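Long-range contact in endoribonuclease YbeY (Aquifex aeolicus, PDB 1OZ9), which is probably a zinc-dependent endoribonuclease that cuts single-stranded RNA, acting in maturation of the 16S rRNA 3' end and in ribosome quality control: residues Asn40-Ile53 with Gly80-Thr93. Sequence-based numbering, arbitrary orientation.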
loop_
_atom_site.group_PDB
_atom_site.type_symbol
_atom_site.label_atom_id
_atom_site.label_comp_id
_atom_site.label_asym_id
_atom_site.label_seq_id
_atom_site.Cartn_x
_atom_site.Cartn_y
_atom_site.Cartn_z
ATOM N N ASN A 40 2.254 -17.115 -4.337
ATOM C CA ASN A 40 3.448 -16.970 -5.142
ATOM C C ASN A 40 3.668 -15.634 -5.841
ATOM O O ASN A 40 4.079 -15.622 -7.008
ATOM C CB ASN A 40 3.403 -17.996 -6.222
ATOM C CG ASN A 40 4.487 -18.966 -6.112
ATOM O OD1 ASN A 40 5.026 -19.208 -5.022
ATOM N ND2 ASN A 40 4.859 -19.526 -7.249
ATOM N N VAL A 41 3.390 -14.531 -5.158
ATOM C CA VAL A 41 3.666 -13.242 -5.721
ATOM C C VAL A 41 4.643 -12.516 -4.829
ATOM O O VAL A 41 4.821 -12.876 -3.659
ATOM C CB VAL A 41 2.386 -12.369 -5.892
ATOM C CG1 VAL A 41 1.348 -13.106 -6.779
ATOM C CG2 VAL A 41 1.804 -12.029 -4.531
ATOM N N GLU A 42 5.286 -11.504 -5.385
ATOM C CA GLU A 42 6.226 -10.675 -4.633
ATOM C C GLU A 42 5.667 -9.273 -4.484
ATOM O O GLU A 42 5.123 -8.713 -5.438
ATOM C CB GLU A 42 7.594 -10.636 -5.328
ATOM C CG GLU A 42 8.635 -9.747 -4.617
ATOM C CD GLU A 42 9.908 -9.657 -5.437
ATOM O OE1 GLU A 42 10.269 -8.540 -5.880
ATOM O OE2 GLU A 42 10.523 -10.724 -5.679
ATOM N N LEU A 43 5.768 -8.711 -3.288
ATOM C CA LEU A 43 5.264 -7.366 -3.043
ATOM C C LEU A 43 6.326 -6.644 -2.248
ATOM O O LEU A 43 6.807 -7.200 -1.258
ATOM C CB LEU A 43 4.028 -7.444 -2.153
ATOM C CG LEU A 43 3.518 -6.128 -1.581
ATOM C CD1 LEU A 43 3.055 -5.212 -2.730
ATOM C CD2 LEU A 43 2.366 -6.392 -0.597
ATOM N N SER A 44 6.688 -5.430 -2.663
ATOM C CA SER A 44 7.619 -4.633 -1.879
ATOM C C SER A 44 6.861 -3.485 -1.211
ATOM O O SER A 44 5.989 -2.866 -1.838
ATOM C CB SER A 44 8.769 -4.115 -2.742
ATOM O OG SER A 44 9.566 -5.219 -3.186
ATOM N N VAL A 45 7.165 -3.240 0.066
ATOM C CA VAL A 45 6.551 -2.125 0.778
ATOM C C VAL A 45 7.663 -1.203 1.274
ATOM O O VAL A 45 8.608 -1.670 1.950
ATOM C CB VAL A 45 5.687 -2.603 1.940
ATOM C CG1 VAL A 45 5.035 -1.394 2.644
ATOM C CG2 VAL A 45 4.604 -3.600 1.430
ATOM N N TYR A 46 7.602 0.087 0.936
ATOM C CA TYR A 46 8.656 1.013 1.374
ATOM C C TYR A 46 8.028 2.075 2.260
ATOM O O TYR A 46 7.034 2.683 1.864
ATOM C CB TYR A 46 9.301 1.673 0.155
ATOM C CG TYR A 46 10.520 2.563 0.401
ATOM C CD1 TYR A 46 11.395 2.340 1.457
ATOM C CD2 TYR A 46 10.806 3.620 -0.471
ATOM C CE1 TYR A 46 12.510 3.146 1.646
ATOM C CE2 TYR A 46 11.903 4.426 -0.296
ATOM C CZ TYR A 46 12.762 4.194 0.754
ATOM O OH TYR A 46 13.858 5.025 0.894
ATOM N N ILE A 47 8.564 2.276 3.461
ATOM C CA ILE A 47 8.070 3.372 4.307
ATOM C C ILE A 47 9.138 4.468 4.283
ATOM O O ILE A 47 10.266 4.271 4.770
ATOM C CB ILE A 47 7.829 2.954 5.764
ATOM C CG1 ILE A 47 6.910 1.730 5.878
ATOM C CG2 ILE A 47 7.288 4.148 6.567
ATOM C CD1 ILE A 47 5.500 1.884 5.247
ATOM N N THR A 48 8.798 5.622 3.718
ATOM C CA THR A 48 9.785 6.672 3.561
ATOM C C THR A 48 9.262 8.007 4.068
ATOM O O THR A 48 8.361 8.026 4.920
ATOM C CB THR A 48 10.281 6.701 2.082
ATOM O OG1 THR A 48 11.330 7.651 1.926
ATOM C CG2 THR A 48 9.172 7.149 1.108
ATOM N N ASP A 49 9.829 9.104 3.579
ATOM C CA ASP A 49 9.458 10.447 4.054
ATOM C C ASP A 49 8.819 11.301 2.966
ATOM O O ASP A 49 8.731 10.887 1.816
ATOM C CB ASP A 49 10.669 11.191 4.623
ATOM C CG ASP A 49 11.763 11.444 3.580
ATOM O OD1 ASP A 49 11.581 11.155 2.379
ATOM O OD2 ASP A 49 12.867 11.938 3.887
ATOM N N ASP A 50 8.394 12.506 3.329
ATOM C CA ASP A 50 7.724 13.390 2.377
ATOM C C ASP A 50 8.605 13.802 1.205
ATOM O O ASP A 50 8.118 13.935 0.069
ATOM C CB ASP A 50 7.173 14.642 3.083
ATOM C CG ASP A 50 5.744 14.454 3.545
ATOM O OD1 ASP A 50 5.204 13.335 3.343
ATOM O OD2 ASP A 50 5.074 15.348 4.112
ATOM N N GLN A 51 9.895 14.010 1.467
ATOM C CA GLN A 51 10.790 14.424 0.400
ATOM C C GLN A 51 10.930 13.330 -0.670
ATOM O O GLN A 51 10.880 13.602 -1.867
ATOM C CB GLN A 51 12.138 14.936 0.944
ATOM C CG GLN A 51 12.024 16.393 1.430
ATOM C CD GLN A 51 13.254 16.952 2.171
ATOM O OE1 GLN A 51 14.408 16.660 1.818
ATOM N NE2 GLN A 51 12.999 17.787 3.175
ATOM N N GLU A 52 11.073 12.087 -0.247
ATOM C CA GLU A 52 11.228 11.039 -1.239
ATOM C C GLU A 52 9.935 10.784 -1.994
ATOM O O GLU A 52 9.942 10.628 -3.220
ATOM C CB GLU A 52 11.745 9.754 -0.622
ATOM C CG GLU A 52 11.794 8.644 -1.651
ATOM C CD GLU A 52 12.767 7.542 -1.292
ATOM O OE1 GLU A 52 13.050 7.350 -0.078
ATOM O OE2 GLU A 52 13.243 6.875 -2.248
ATOM N N ILE A 53 8.815 10.762 -1.286
ATOM C CA ILE A 53 7.569 10.499 -1.985
ATOM C C ILE A 53 7.252 11.644 -2.953
ATOM O O ILE A 53 6.675 11.439 -4.017
ATOM C CB ILE A 53 6.417 10.167 -1.016
ATOM C CG1 ILE A 53 5.452 9.174 -1.692
ATOM C CG2 ILE A 53 5.714 11.441 -0.515
ATOM C CD1 ILE A 53 4.612 8.394 -0.736
ATOM N N GLY A 80 5.723 -18.743 -13.173
ATOM C CA GLY A 80 4.745 -18.891 -12.104
ATOM C C GLY A 80 4.876 -17.976 -10.900
ATOM O O GLY A 80 3.895 -17.735 -10.189
ATOM N N TYR A 81 6.072 -17.470 -10.639
ATOM C CA TYR A 81 6.269 -16.480 -9.569
ATOM C C TYR A 81 6.030 -15.154 -10.240
ATOM O O TYR A 81 6.587 -14.929 -11.294
ATOM C CB TYR A 81 7.737 -16.535 -9.135
ATOM C CG TYR A 81 8.186 -15.578 -8.069
ATOM C CD1 TYR A 81 7.920 -15.830 -6.735
ATOM C CD2 TYR A 81 8.947 -14.452 -8.381
ATOM C CE1 TYR A 81 8.357 -14.961 -5.736
ATOM C CE2 TYR A 81 9.407 -13.587 -7.383
ATOM C CZ TYR A 81 9.111 -13.867 -6.056
ATOM O OH TYR A 81 9.542 -13.053 -5.040
ATOM N N LYS A 82 5.210 -14.281 -9.673
ATOM C CA LYS A 82 4.923 -13.000 -10.330
ATOM C C LYS A 82 5.207 -11.816 -9.388
ATOM O O LYS A 82 4.821 -11.850 -8.224
ATOM C CB LYS A 82 3.469 -12.943 -10.787
ATOM C CG LYS A 82 3.097 -11.681 -11.649
ATOM C CD LYS A 82 1.716 -11.907 -12.318
ATOM C CE LYS A 82 1.267 -10.761 -13.210
ATOM N NZ LYS A 82 2.050 -10.691 -14.440
ATOM N N ILE A 83 5.925 -10.818 -9.890
ATOM C CA ILE A 83 6.254 -9.615 -9.116
ATOM C C ILE A 83 5.133 -8.605 -9.283
ATOM O O ILE A 83 4.891 -8.109 -10.403
ATOM C CB ILE A 83 7.588 -9.058 -9.594
ATOM C CG1 ILE A 83 8.677 -10.150 -9.422
ATOM C CG2 ILE A 83 7.960 -7.764 -8.783
ATOM C CD1 ILE A 83 9.691 -10.184 -10.562
ATOM N N LEU A 84 4.413 -8.340 -8.205
ATOM C CA LEU A 84 3.253 -7.455 -8.285
ATOM C C LEU A 84 3.703 -6.022 -8.387
ATOM O O LEU A 84 3.186 -5.248 -9.218
ATOM C CB LEU A 84 2.368 -7.583 -7.069
ATOM C CG LEU A 84 1.617 -8.865 -6.741
ATOM C CD1 LEU A 84 0.580 -8.503 -5.643
ATOM C CD2 LEU A 84 0.968 -9.481 -8.010
ATOM N N GLY A 85 4.683 -5.666 -7.556
ATOM C CA GLY A 85 5.253 -4.342 -7.629
ATOM C C GLY A 85 5.440 -3.721 -6.264
ATOM O O GLY A 85 5.541 -4.436 -5.250
ATOM N N ASP A 86 5.479 -2.394 -6.239
ATOM C CA ASP A 86 5.805 -1.681 -5.009
ATOM C C ASP A 86 4.693 -0.812 -4.465
ATOM O O ASP A 86 3.965 -0.188 -5.225
ATOM C CB ASP A 86 6.966 -0.713 -5.254
ATOM C CG ASP A 86 8.180 -1.394 -5.835
ATOM O OD1 ASP A 86 8.416 -2.555 -5.483
ATOM O OD2 ASP A 86 8.922 -0.840 -6.667
ATOM N N VAL A 87 4.651 -0.716 -3.143
ATOM C CA VAL A 87 3.769 0.243 -2.455
ATOM C C VAL A 87 4.703 1.121 -1.635
ATOM O O VAL A 87 5.518 0.601 -0.870
ATOM C CB VAL A 87 2.802 -0.428 -1.504
ATOM C CG1 VAL A 87 2.073 0.619 -0.681
ATOM C CG2 VAL A 87 1.764 -1.256 -2.312
ATOM N N VAL A 88 4.608 2.439 -1.805
ATOM C CA VAL A 88 5.493 3.363 -1.100
ATOM C C VAL A 88 4.609 4.308 -0.276
ATOM O O VAL A 88 3.725 4.966 -0.848
ATOM C CB VAL A 88 6.294 4.205 -2.117
ATOM C CG1 VAL A 88 7.236 5.200 -1.397
ATOM C CG2 VAL A 88 7.084 3.294 -3.051
ATOM N N ILE A 89 4.889 4.414 1.038
ATOM C CA ILE A 89 4.087 5.207 1.953
ATOM C C ILE A 89 4.965 6.227 2.654
ATOM O O ILE A 89 6.088 5.907 3.039
ATOM C CB ILE A 89 3.514 4.249 3.015
ATOM C CG1 ILE A 89 2.440 3.382 2.349
ATOM C CG2 ILE A 89 2.974 5.042 4.235
ATOM C CD1 ILE A 89 1.960 2.192 3.187
ATOM N N SER A 90 4.471 7.440 2.822
ATOM C CA SER A 90 5.237 8.423 3.565
ATOM C C SER A 90 4.761 8.410 5.005
ATOM O O SER A 90 3.588 8.691 5.301
ATOM C CB SER A 90 5.041 9.841 3.027
ATOM O OG SER A 90 5.645 10.767 3.953
ATOM N N GLN A 91 5.681 8.102 5.905
ATOM C CA GLN A 91 5.369 8.194 7.316
ATOM C C GLN A 91 4.965 9.608 7.715
ATOM O O GLN A 91 4.103 9.786 8.559
ATOM C CB GLN A 91 6.572 7.738 8.167
ATOM C CG GLN A 91 6.274 7.787 9.646
ATOM C CD GLN A 91 7.493 7.389 10.473
ATOM O OE1 GLN A 91 8.201 8.240 11.035
ATOM N NE2 GLN A 91 7.729 6.111 10.541
ATOM N N ASP A 92 5.622 10.613 7.139
ATOM C CA ASP A 92 5.336 12.004 7.467
ATOM C C ASP A 92 3.876 12.340 7.201
ATOM O O ASP A 92 3.200 12.966 8.025
ATOM C CB ASP A 92 6.159 12.949 6.608
ATOM C CG ASP A 92 7.637 12.908 6.918
ATOM O OD1 ASP A 92 8.036 12.447 8.031
ATOM O OD2 ASP A 92 8.469 13.334 6.089
ATOM N N THR A 93 3.401 11.969 6.022
ATOM C CA THR A 93 2.031 12.276 5.672
ATOM C C THR A 93 1.086 11.402 6.448
ATOM O O THR A 93 0.065 11.887 6.903
ATOM C CB THR A 93 1.807 12.140 4.153
ATOM O OG1 THR A 93 2.457 13.240 3.511
ATOM C CG2 THR A 93 0.315 12.339 3.797
#
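Asp50 and Ser90 meet where two neighbouring parallel strands, 41-48 and 81-90, run out into helices. One carboxylate oxygen, Asp50 OD1, takes two hydroxyl protons: Ser90 OG arrives on its anti side at 2.7 Å, Thr93 OG1 on its syn side. The exchange is mutual, since Asp50 N points at Asp92 OD2 (2.9 Å), approaching from above that carboxylate's plane. Ser90 also N-caps its helix through Thr93 N, and Arg96 forms a salt bridge with Asp50 OD2, probably easing the nearness of the two acids. With an alanine here in place of Asp50, both hydroxyls would probably lose this acceptor and Arg96 its salt-bridge mate.

Along the strands, Ile47 lies side by side with Ile89, and Tyr46 with Val88. Ile47 folds its chain back (chi2 -58°), bringing CD1 to 3.8 Å from Ile89 CB; on the other face, Val88 CG1 touches the Tyr46 ring and, at a slant, sits 3.7 Å from Thr48 CG2. Near the strand starts, Tyr81 OH gives its proton to the anti lone pair of Glu42 OE2 (2.6 Å), ring and carboxylate planes 64° apart. Leu84 is the extra residue of a beta bulge, its CG against Val41 CB at 3.7 Å.

The pair forms the middle of a four-stranded mixed sheet. Leu43 and Ile89 pack on helix 105-120, which carries two of the three predicted zinc ligands, His115 and His119, an arrangement consistent with the metalloproteinase-type fold.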